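Local coordinates for protein KLLA0E08119p (Kluyveromyces lactis, PDB 3VA7) that probably carboxylates urea to urea-1-carboxylate with ATP and hydrogencarbonate, as the biotin-dependent urea carboxylase part of a longer bifunctional enzyme, at residues 258-262 with 263-267; 446-449 with 450-454; 1001-1004 with 1005-1008; 974-977 with 978-982. One frame throughout, in Å; residues are numbered along the deposited sequence.

Interaction 1 (258-262 with 263-267); sequences SLQRR and NQKVI. With GOL (glycerol), chain G.
Arg261 lies alongside Gln264, both side chains pointing the same way from one face of the strand pair. The guanidinium and amide planes are turned 60° apart. Arg261 NH1 and Gln264 NE2 are both donors and share a water. Arg262 NH2 gives a third hydrogen bond to that water. The bend at chi3 (80°) in Arg261 turns its guanidinium edge to a glycerol, probably from the crystallisation liquor. Arg261 NE and NH1 both donate to glycerol O1, each at 2.7 Å. Phe377 forms a cation-pi contact with the same arginine. The two strands, 249-261 and 264-270, form a beta hairpin within the biotin carboxylation region, closed by a type I' turn from Arg261 to Gln264. Arg261 N donates to Gln264 O at 3.0 Å, and Gln264 N returns a bond to Arg261 O at 2.7 Å. Replacing Arg261 with an alanine would probably leave Phe377 without its cation and the shared water with one donor fewer. On the other face, Gln260 CG packs against Lys265 CG at 3.7 Å. Their polar ends part: Gln260 NE2 bonds Cys257 O, and Lys265 NZ forms a salt bridge with Glu325. Further from the turn, Leu259 CD1 rests on Ile267 CG2 at 3.8 Å, and Val266 N donates to Leu259 O at 3.1 Å.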
loop_
_atom_site.group_PDB
_atom_site.type_symbol
_atom_site.label_atom_id
_atom_site.label_comp_id
_atom_site.label_asym_id
_atom_site.label_seq_id
_atom_site.Cartn_x
_atom_site.Cartn_y
_atom_site.Cartn_z
ATOM N N SER A 258 16.732 -3.532 -34.558
ATOM C CA SER A 258 17.530 -2.303 -34.525
ATOM C C SER A 258 17.313 -1.417 -33.286
ATOM O O SER A 258 18.259 -0.772 -32.841
ATOM C CB SER A 258 17.298 -1.507 -35.807
ATOM O OG SER A 258 17.135 -2.371 -36.929
ATOM N N LEU A 259 16.098 -1.379 -32.713
ATOM C CA LEU A 259 15.832 -0.419 -31.623
ATOM C C LEU A 259 16.414 -0.899 -30.299
ATOM O O LEU A 259 15.728 -1.487 -29.460
ATOM C CB LEU A 259 14.328 -0.066 -31.531
ATOM C CG LEU A 259 13.728 0.696 -32.742
ATOM C CD1 LEU A 259 12.220 0.773 -32.708
ATOM C CD2 LEU A 259 14.320 2.107 -32.906
ATOM N N GLN A 260 17.709 -0.668 -30.153
ATOM C CA GLN A 260 18.501 -1.129 -29.019
ATOM C C GLN A 260 19.086 0.081 -28.264
ATOM O O GLN A 260 19.456 1.076 -28.870
ATOM C CB GLN A 260 19.664 -1.967 -29.525
ATOM C CG GLN A 260 19.301 -3.302 -30.162
ATOM C CD GLN A 260 20.518 -4.038 -30.768
ATOM O OE1 GLN A 260 21.631 -4.036 -30.196
ATOM N NE2 GLN A 260 20.307 -4.662 -31.918
ATOM N N ARG A 261 19.192 -0.027 -26.947
ATOM C CA ARG A 261 19.748 1.012 -26.131
ATOM C C ARG A 261 21.002 0.454 -25.486
ATOM O O ARG A 261 20.930 -0.558 -24.772
ATOM C CB ARG A 261 18.743 1.440 -25.075
ATOM C CG ARG A 261 19.239 2.517 -24.158
ATOM C CD ARG A 261 18.385 2.644 -22.907
ATOM N NE ARG A 261 18.702 1.635 -21.890
ATOM C CZ ARG A 261 19.783 1.634 -21.103
ATOM N NH1 ARG A 261 19.953 0.647 -20.225
ATOM N NH2 ARG A 261 20.711 2.593 -21.180
ATOM N N ARG A 262 22.151 1.105 -25.734
ATOM C CA ARG A 262 23.449 0.594 -25.290
ATOM C C ARG A 262 23.438 -0.914 -25.527
ATOM O O ARG A 262 23.792 -1.713 -24.654
ATOM C CB ARG A 262 23.722 0.921 -23.812
ATOM C CG ARG A 262 24.210 2.372 -23.494
ATOM C CD ARG A 262 25.410 2.386 -22.498
ATOM N NE ARG A 262 25.183 1.609 -21.254
ATOM C CZ ARG A 262 26.146 1.218 -20.395
ATOM N NH1 ARG A 262 27.424 1.531 -20.627
ATOM N NH2 ARG A 262 25.837 0.516 -19.293
ATOM N N ASN A 263 22.963 -1.280 -26.719
ATOM C CA ASN A 263 22.900 -2.676 -27.153
ATOM C C ASN A 263 21.807 -3.611 -26.533
ATOM O O ASN A 263 21.831 -4.834 -26.739
ATOM C CB ASN A 263 24.302 -3.309 -27.042
ATOM C CG ASN A 263 25.123 -3.099 -28.301
ATOM O OD1 ASN A 263 25.611 -1.993 -28.567
ATOM N ND2 ASN A 263 25.248 -4.155 -29.108
ATOM N N GLN A 264 20.853 -3.064 -25.789
ATOM C CA GLN A 264 19.860 -3.929 -25.183
ATOM C C GLN A 264 18.512 -3.723 -25.885
ATOM O O GLN A 264 17.974 -2.607 -25.920
ATOM C CB GLN A 264 19.796 -3.670 -23.692
ATOM C CG GLN A 264 21.146 -3.778 -22.995
ATOM C CD GLN A 264 21.126 -3.148 -21.617
ATOM O OE1 GLN A 264 20.443 -3.636 -20.717
ATOM N NE2 GLN A 264 21.872 -2.049 -21.438
ATOM N N LYS A 265 17.979 -4.788 -26.486
ATOM C CA LYS A 265 16.822 -4.632 -27.362
ATOM C C LYS A 265 15.603 -4.156 -26.572
ATOM O O LYS A 265 15.477 -4.530 -25.401
ATOM C CB LYS A 265 16.577 -5.923 -28.118
ATOM C CG LYS A 265 17.850 -6.386 -28.812
ATOM C CD LYS A 265 17.569 -7.418 -29.898
ATOM C CE LYS A 265 17.766 -8.797 -29.378
ATOM N NZ LYS A 265 18.288 -9.699 -30.438
ATOM N N VAL A 266 14.775 -3.274 -27.166
ATOM C CA VAL A 266 13.543 -2.810 -26.495
ATOM C C VAL A 266 12.319 -2.977 -27.365
ATOM O O VAL A 266 11.256 -3.337 -26.846
ATOM C CB VAL A 266 13.578 -1.353 -25.859
ATOM C CG1 VAL A 266 14.980 -0.858 -25.597
ATOM C CG2 VAL A 266 12.890 -0.364 -26.707
ATOM N N ILE A 267 12.462 -2.736 -28.675
ATOM C CA ILE A 267 11.381 -3.018 -29.620
ATOM C C ILE A 267 11.853 -3.800 -30.839
ATOM O O ILE A 267 12.880 -3.471 -31.461
ATOM C CB ILE A 267 10.621 -1.719 -30.081
ATOM C CG1 ILE A 267 9.617 -1.282 -29.026
ATOM C CG2 ILE A 267 9.870 -1.883 -31.413
ATOM C CD1 ILE A 267 9.999 0.008 -28.376
HETATM C C1 GOL G . 16.362 -1.162 -20.813
HETATM O O1 GOL G . 17.662 -0.656 -20.926
HETATM C C2 GOL G . 16.496 -2.623 -21.140
HETATM O O2 GOL G . 17.257 -3.247 -20.115
HETATM C C3 GOL G . 17.156 -2.686 -22.523
HETATM O O3 GOL G . 17.047 -1.463 -23.246
HETATM O O HOH W 1 13.664 -2.300 -33.711
HETATM O O HOH W 2 22.716 0.170 -19.261
#

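Interaction 2 (446-449 with 450-454); sequences IDYL and RSIAS
Tyr448 offers one ring face to Ile452, one helical turn further on. Ile452 CD1 stands 3.9 Å from the ring centroid, 24° off the normal, which makes a CH-pi contact. The methyl is offset toward the rim and comes within 3.6 Å of Tyr448 CZ. Both residues belong to the helix 446-454 of the biotin carboxylase C-terminal domain, and the pair is an i to i+4 contact along it. A second pair of the same spacing joins Ile446 and Arg450. Here Ile446 CG1 lies over the centre of the Arg450 guanidinium, 3.7 Å from CZ. The Arg450 chain runs extended from CG to NE, which carries the flat group back over the isoleucine. Its NH2 donates to the carbonyl of Leu434, a bond that helps to set how the guanidinium is turned.

The backbone sets both spacings. Arg450 N donates to Ile446 O at 2.8 Å, and Ile452 N to Tyr448 O at 3.1 Å. The N-H...O angle from Ser451 N to Asp447 O is 178°, an almost straight hydrogen bond. Further out, Phe377 and Tyr473 each make an edge-to-face ring contact with Tyr448. Leu434 of helix 423-435 packs against Ile446, Leu449 and Ala453. Tyr473 also ties down Asp447, whose OD2 is hydrogen-bonded to the tyrosine hydroxyl. Ala453 N donates to Leu449 O at 2.8 Å, while Ala453 CB lies 3.4 Å from that same oxygen.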
loop_
_atom_site.group_PDB
_atom_site.type_symbol
_atom_site.label_atom_id
_atom_site.label_comp_id
_atom_site.label_asym_id
_atom_site.label_seq_id
_atom_site.Cartn_x
_atom_site.Cartn_y
_atom_site.Cartn_z
ATOM N N ILE A 446 7.180 2.190 -19.361
ATOM C CA ILE A 446 6.020 2.231 -20.235
ATOM C C ILE A 446 5.970 3.547 -20.998
ATOM O O ILE A 446 5.711 3.584 -22.192
ATOM C CB ILE A 446 4.699 1.918 -19.455
ATOM C CG1 ILE A 446 3.521 1.691 -20.374
ATOM C CG2 ILE A 446 4.347 2.980 -18.356
ATOM C CD1 ILE A 446 3.709 0.610 -21.447
ATOM N N ASP A 447 6.216 4.628 -20.279
ATOM C CA ASP A 447 6.148 5.955 -20.828
ATOM C C ASP A 447 7.236 6.119 -21.863
ATOM O O ASP A 447 6.985 6.661 -22.908
ATOM C CB ASP A 447 6.303 7.036 -19.737
ATOM C CG ASP A 447 6.069 8.432 -20.294
ATOM O OD1 ASP A 447 4.941 8.658 -20.754
ATOM O OD2 ASP A 447 7.015 9.264 -20.344
ATOM N N TYR A 448 8.447 5.695 -21.547
ATOM C CA TYR A 448 9.543 5.624 -22.527
ATOM C C TYR A 448 9.158 4.824 -23.797
ATOM O O TYR A 448 9.346 5.277 -24.921
ATOM C CB TYR A 448 10.709 4.983 -21.818
ATOM C CG TYR A 448 11.891 4.664 -22.650
ATOM C CD1 TYR A 448 12.135 3.349 -23.039
ATOM C CD2 TYR A 448 12.826 5.653 -22.990
ATOM C CE1 TYR A 448 13.253 3.019 -23.768
ATOM C CE2 TYR A 448 13.953 5.340 -23.733
ATOM C CZ TYR A 448 14.165 4.018 -24.118
ATOM O OH TYR A 448 15.270 3.655 -24.855
ATOM N N LEU A 449 8.576 3.652 -23.592
ATOM C CA LEU A 449 8.045 2.846 -24.693
ATOM C C LEU A 449 7.036 3.610 -25.521
ATOM O O LEU A 449 7.063 3.514 -26.741
ATOM C CB LEU A 449 7.378 1.545 -24.188
ATOM C CG LEU A 449 8.131 0.218 -24.052
ATOM C CD1 LEU A 449 9.623 0.358 -24.226
ATOM C CD2 LEU A 449 7.770 -0.457 -22.737
ATOM N N ARG A 450 6.151 4.352 -24.862
ATOM C CA ARG A 450 5.012 5.023 -25.518
ATOM C C ARG A 450 5.483 6.091 -26.494
ATOM O O ARG A 450 5.041 6.170 -27.663
ATOM C CB ARG A 450 4.120 5.674 -24.468
ATOM C CG ARG A 450 2.929 4.856 -24.091
ATOM C CD ARG A 450 2.534 5.252 -22.724
ATOM N NE ARG A 450 1.546 4.336 -22.202
ATOM C CZ ARG A 450 1.101 4.387 -20.954
ATOM N NH1 ARG A 450 1.597 5.313 -20.154
ATOM N NH2 ARG A 450 0.170 3.534 -20.512
ATOM N N SER A 451 6.386 6.898 -25.963
ATOM C CA SER A 451 7.115 7.899 -26.680
ATOM C C SER A 451 7.850 7.321 -27.916
ATOM O O SER A 451 7.735 7.886 -29.014
ATOM C CB SER A 451 8.063 8.589 -25.704
ATOM O OG SER A 451 9.264 8.912 -26.361
ATOM N N ILE A 452 8.577 6.206 -27.752
ATOM C CA ILE A 452 9.219 5.541 -28.917
ATOM C C ILE A 452 8.195 5.034 -29.915
ATOM O O ILE A 452 8.168 5.510 -31.027
ATOM C CB ILE A 452 10.162 4.423 -28.540
ATOM C CG1 ILE A 452 11.326 4.950 -27.712
ATOM C CG2 ILE A 452 10.690 3.758 -29.783
ATOM C CD1 ILE A 452 12.150 3.849 -27.139
ATOM N N ALA A 453 7.321 4.121 -29.498
ATOM C CA ALA A 453 6.205 3.640 -30.342
ATOM C C ALA A 453 5.479 4.774 -31.068
ATOM O O ALA A 453 4.849 4.573 -32.098
ATOM C CB ALA A 453 5.214 2.854 -29.505
ATOM N N SER A 454 5.571 5.970 -30.512
ATOM C CA SER A 454 4.835 7.141 -31.028
ATOM C C SER A 454 5.597 8.036 -31.958
ATOM O O SER A 454 4.996 8.890 -32.593
ATOM C CB SER A 454 4.415 8.037 -29.877
ATOM O OG SER A 454 3.121 7.642 -29.580
#

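Interaction 3 (1001-1004 with 1005-1008); sequences PLDP and RHRY
Arg1007 closes back on Pro1001, gripping one carbonyl oxygen with two nitrogens. NH2 donates to Pro1001 O at 2.7 Å and NE to the same atom at 3.0 Å. The oxygen lies near the guanidinium plane, at its edge. Pro1004 CA sits over one face of that group, 3.6 Å from Arg1007 NE. Arg1005 NE donates to Asp1003 OD2 at 2.9 Å on the syn lone pair, nearly straight at 169°. Its NH2 reaches Asp1003 OD1 at 3.2 Å, making a side-on salt bridge with the two planes 39° apart. Asp1003 OD2 also accepts from the backbone N of Arg1005, on its anti side. Arg1005 NH1 is hydrogen-bonded to Ser1122 OG. His1006 N donates to Asp1003 O at 2.8 Å, and a water accepts from Asp1003 N and is also hydrogen-bonded to His1006 ND1. Arg1007 N makes a weak bond to Pro1004 O, and Leu1002 O is hydrogen-bonded to Tyr1112 OH. The segment ends strand 997-1001 and enters a loop of the carboxyltransferase subdomain C and D region, where Trp1115 of helix 1109-1117 packs on Asp1003, Pro1004 and Arg1005. The Asp1003 carboxylate probably offsets the charge of Arg1005, while Arg1007 spends NE and NH2 on a carbonyl.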
loop_
_atom_site.group_PDB
_atom_site.type_symbol
_atom_site.label_atom_id
_atom_site.label_comp_id
_atom_site.label_asym_id
_atom_site.label_seq_id
_atom_site.Cartn_x
_atom_site.Cartn_y
_atom_site.Cartn_z
ATOM N N PRO A 1001 -16.126 -12.820 23.348
ATOM C CA PRO A 1001 -16.298 -14.260 23.343
ATOM C C PRO A 1001 -17.788 -14.612 23.460
ATOM O O PRO A 1001 -18.549 -13.893 24.121
ATOM C CB PRO A 1001 -15.498 -14.701 24.577
ATOM C CG PRO A 1001 -14.560 -13.624 24.815
ATOM C CD PRO A 1001 -15.264 -12.368 24.453
ATOM N N LEU A 1002 -18.206 -15.673 22.778
ATOM C CA LEU A 1002 -19.607 -16.112 22.775
ATOM C C LEU A 1002 -19.909 -16.806 24.085
ATOM O O LEU A 1002 -21.047 -16.798 24.545
ATOM C CB LEU A 1002 -19.910 -17.010 21.565
ATOM C CG LEU A 1002 -20.090 -16.189 20.261
ATOM C CD1 LEU A 1002 -20.039 -17.042 19.011
ATOM C CD2 LEU A 1002 -21.395 -15.370 20.304
ATOM N N ASP A 1003 -18.854 -17.330 24.720
ATOM C CA ASP A 1003 -18.948 -17.912 26.053
ATOM C C ASP A 1003 -18.747 -16.829 27.114
ATOM O O ASP A 1003 -17.686 -16.239 27.176
ATOM C CB ASP A 1003 -17.921 -19.049 26.202
ATOM C CG ASP A 1003 -18.174 -19.938 27.439
ATOM O OD1 ASP A 1003 -17.810 -21.154 27.344
ATOM O OD2 ASP A 1003 -18.704 -19.445 28.488
ATOM N N PRO A 1004 -19.770 -16.555 27.945
ATOM C CA PRO A 1004 -19.634 -15.493 28.951
ATOM C C PRO A 1004 -18.527 -15.726 29.977
ATOM O O PRO A 1004 -18.006 -14.739 30.561
ATOM C CB PRO A 1004 -21.016 -15.469 29.621
ATOM C CG PRO A 1004 -21.931 -15.910 28.507
ATOM C CD PRO A 1004 -21.156 -17.064 27.914
ATOM N N ARG A 1005 -18.178 -16.993 30.193
ATOM C CA ARG A 1005 -17.043 -17.364 31.073
ATOM C C ARG A 1005 -15.714 -17.079 30.376
ATOM O O ARG A 1005 -14.659 -17.462 30.893
ATOM C CB ARG A 1005 -17.097 -18.881 31.432
ATOM C CG ARG A 1005 -18.467 -19.330 31.928
ATOM C CD ARG A 1005 -18.701 -20.834 31.883
ATOM N NE ARG A 1005 -18.961 -21.395 30.551
ATOM C CZ ARG A 1005 -19.367 -22.660 30.348
ATOM N NH1 ARG A 1005 -19.566 -23.483 31.397
ATOM N NH2 ARG A 1005 -19.569 -23.128 29.117
ATOM N N HIS A 1006 -15.736 -16.485 29.174
ATOM C CA HIS A 1006 -14.482 -16.198 28.519
ATOM C C HIS A 1006 -14.208 -14.738 28.571
ATOM O O HIS A 1006 -13.284 -14.235 27.931
ATOM C CB HIS A 1006 -14.466 -16.712 27.106
ATOM C CG HIS A 1006 -14.192 -18.169 27.023
ATOM N ND1 HIS A 1006 -14.519 -18.930 25.920
ATOM C CD2 HIS A 1006 -13.631 -19.013 27.918
ATOM C CE1 HIS A 1006 -14.165 -20.177 26.134
ATOM N NE2 HIS A 1006 -13.622 -20.256 27.340
ATOM N N ARG A 1007 -15.005 -14.042 29.365
ATOM C CA ARG A 1007 -14.949 -12.601 29.349
ATOM C C ARG A 1007 -14.282 -12.203 30.605
ATOM O O ARG A 1007 -14.837 -12.387 31.669
ATOM C CB ARG A 1007 -16.336 -11.973 29.219
ATOM C CG ARG A 1007 -17.020 -12.425 27.988
ATOM C CD ARG A 1007 -18.474 -12.074 27.953
ATOM N NE ARG A 1007 -19.077 -12.649 26.758
ATOM C CZ ARG A 1007 -20.389 -12.637 26.484
ATOM N NH1 ARG A 1007 -21.246 -12.059 27.315
ATOM N NH2 ARG A 1007 -20.845 -13.232 25.367
ATOM N N TYR A 1008 -13.093 -11.639 30.442
ATOM C CA TYR A 1008 -12.175 -11.303 31.502
ATOM C C TYR A 1008 -12.163 -9.806 31.751
ATOM O O TYR A 1008 -12.317 -8.986 30.809
ATOM C CB TYR A 1008 -10.802 -11.776 31.044
ATOM C CG TYR A 1008 -10.670 -13.311 31.013
ATOM C CD1 TYR A 1008 -11.484 -14.097 31.833
ATOM C CD2 TYR A 1008 -9.692 -13.959 30.233
ATOM C CE1 TYR A 1008 -11.384 -15.471 31.868
ATOM C CE2 TYR A 1008 -9.548 -15.372 30.273
ATOM C CZ TYR A 1008 -10.416 -16.126 31.096
ATOM O OH TYR A 1008 -10.361 -17.532 31.203
HETATM O O HOH W 3 -16.473 -17.995 23.681
#

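Interaction 4 (974-977 with 978-982); sequences DVKN and MLYSA
Tyr980 crosses Lys976 one turn back, just where helix 972-979 ends in the carboxyltransferase subdomain C and D region. Its CB lies 4.0 Å from both Lys976 O and Asn977 O. With chi1 at -67°, CG stands anti to the carbonyl carbon, which places the ring beside Lys976. CD2 comes to 3.2 Å from Lys976 O, and CE2 meets Lys976 CG at 3.6 Å. The tip, OH, is hydrogen-bonded to the carbonyl of Met932 on strand 922-934. Phe934, Phe1078 and Pro1080 pack around the tyrosine. With an alanine in place of Tyr980, the Met932 carbonyl would probably lose its hydroxyl partner and a gap would open beside the Lys976 chain.

The backbone weakens at the same point. Leu979 N still donates straight to Val975 O at 3.0 Å, but Tyr980 N makes weak bonds alone, to Lys976 O and Asn977 O. Ser981 OG then donates to Asn977 O at 2.9 Å, from above the carbonyl plane. Met978 O accepts from both Ser981 N and Ala982 N, the latter at 2.8 Å. A serine hydroxyl and two amides beyond the helix thus supply donors to carbonyls of its final turn.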
loop_
_atom_site.group_PDB
_atom_site.type_symbol
_atom_site.label_atom_id
_atom_site.label_comp_id
_atom_site.label_asym_id
_atom_site.label_seq_id
_atom_site.Cartn_x
_atom_site.Cartn_y
_atom_site.Cartn_z
ATOM N N ASP A 974 -4.233 -20.053 31.814
ATOM C CA ASP A 974 -5.651 -19.956 31.664
ATOM C C ASP A 974 -6.023 -18.924 30.590
ATOM O O ASP A 974 -6.929 -19.196 29.807
ATOM C CB ASP A 974 -6.353 -19.621 32.991
ATOM C CG ASP A 974 -6.287 -20.758 33.974
ATOM O OD1 ASP A 974 -6.119 -20.491 35.185
ATOM O OD2 ASP A 974 -6.370 -21.912 33.519
ATOM N N VAL A 975 -5.322 -17.788 30.542
ATOM C CA VAL A 975 -5.518 -16.797 29.490
ATOM C C VAL A 975 -5.166 -17.411 28.159
ATOM O O VAL A 975 -5.928 -17.334 27.169
ATOM C CB VAL A 975 -4.689 -15.502 29.717
ATOM C CG1 VAL A 975 -4.872 -14.511 28.552
ATOM C CG2 VAL A 975 -5.034 -14.857 31.027
ATOM N N LYS A 976 -4.025 -18.055 28.113
ATOM C CA LYS A 976 -3.640 -18.645 26.852
ATOM C C LYS A 976 -4.709 -19.649 26.423
ATOM O O LYS A 976 -5.059 -19.685 25.272
ATOM C CB LYS A 976 -2.267 -19.280 26.950
ATOM C CG LYS A 976 -1.784 -19.938 25.683
ATOM C CD LYS A 976 -0.425 -20.676 25.861
ATOM C CE LYS A 976 -0.648 -22.103 26.348
ATOM N NZ LYS A 976 0.588 -22.741 26.908
ATOM N N ASN A 977 -5.245 -20.435 27.354
ATOM C CA ASN A 977 -6.244 -21.428 27.028
ATOM C C ASN A 977 -7.501 -20.820 26.481
ATOM O O ASN A 977 -8.107 -21.411 25.567
ATOM C CB ASN A 977 -6.647 -22.283 28.234
ATOM C CG ASN A 977 -5.561 -23.251 28.681
ATOM O OD1 ASN A 977 -4.671 -23.664 27.889
ATOM N ND2 ASN A 977 -5.636 -23.641 29.980
ATOM N N MET A 978 -7.936 -19.672 27.027
ATOM C CA MET A 978 -9.163 -19.124 26.511
ATOM C C MET A 978 -8.960 -18.579 25.125
ATOM O O MET A 978 -9.809 -18.812 24.262
ATOM C CB MET A 978 -9.886 -18.175 27.440
ATOM C CG MET A 978 -9.506 -16.808 27.332
ATOM S SD MET A 978 -10.240 -15.868 25.975
ATOM C CE MET A 978 -9.701 -14.274 26.570
ATOM N N LEU A 979 -7.817 -17.960 24.861
ATOM C CA LEU A 979 -7.567 -17.518 23.511
ATOM C C LEU A 979 -7.679 -18.629 22.475
ATOM O O LEU A 979 -8.055 -18.384 21.303
ATOM C CB LEU A 979 -6.219 -16.855 23.424
ATOM C CG LEU A 979 -6.186 -15.562 24.231
ATOM C CD1 LEU A 979 -4.777 -15.287 24.586
ATOM C CD2 LEU A 979 -6.781 -14.450 23.357
ATOM N N TYR A 980 -7.397 -19.860 22.892
ATOM C CA TYR A 980 -7.457 -20.982 21.949
ATOM C C TYR A 980 -8.735 -21.810 22.107
ATOM O O TYR A 980 -8.867 -22.861 21.498
ATOM C CB TYR A 980 -6.228 -21.897 22.111
ATOM C CG TYR A 980 -4.922 -21.271 21.711
ATOM C CD1 TYR A 980 -4.731 -20.826 20.415
ATOM C CD2 TYR A 980 -3.877 -21.136 22.618
ATOM C CE1 TYR A 980 -3.545 -20.295 20.018
ATOM C CE2 TYR A 980 -2.675 -20.599 22.220
ATOM C CZ TYR A 980 -2.497 -20.175 20.900
ATOM O OH TYR A 980 -1.297 -19.597 20.424
ATOM N N SER A 981 -9.665 -21.381 22.947
ATOM C CA SER A 981 -10.965 -22.092 22.944
ATOM C C SER A 981 -12.212 -21.195 22.766
ATOM O O SER A 981 -13.296 -21.684 22.582
ATOM C CB SER A 981 -11.100 -23.028 24.171
ATOM O OG SER A 981 -10.847 -22.322 25.340
ATOM N N ALA A 982 -12.023 -19.887 22.835
ATOM C CA ALA A 982 -13.118 -18.937 22.770
ATOM C C ALA A 982 -13.641 -18.841 21.320
ATOM O O ALA A 982 -12.947 -19.194 20.359
ATOM C CB ALA A 982 -12.679 -17.567 23.306
#

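Overall arrangement
The four local contacts form two pairs in two catalytic regions. Along the sequence the order is interaction 1, 2, 4, 3. Interactions 1 and 2 lie in the biotin carboxylation region, their centres 13 Å apart. The hairpin packs on helix 446-454 there, through Val266 and Ile267 against Leu449 and Ile452. Interactions 3 and 4 share the carboxyltransferase subdomain C and D region, with centres 10 Å apart. Met978 at the end of helix 972-979 meets Tyr1008 and His1006. The pairs lie on opposite sides of the chain's centre, with interactions 1 and 3 about 67 Å apart between centres. The Leu979 side chain is about 13 Å from bound urea, so these contacts do not line its pocket.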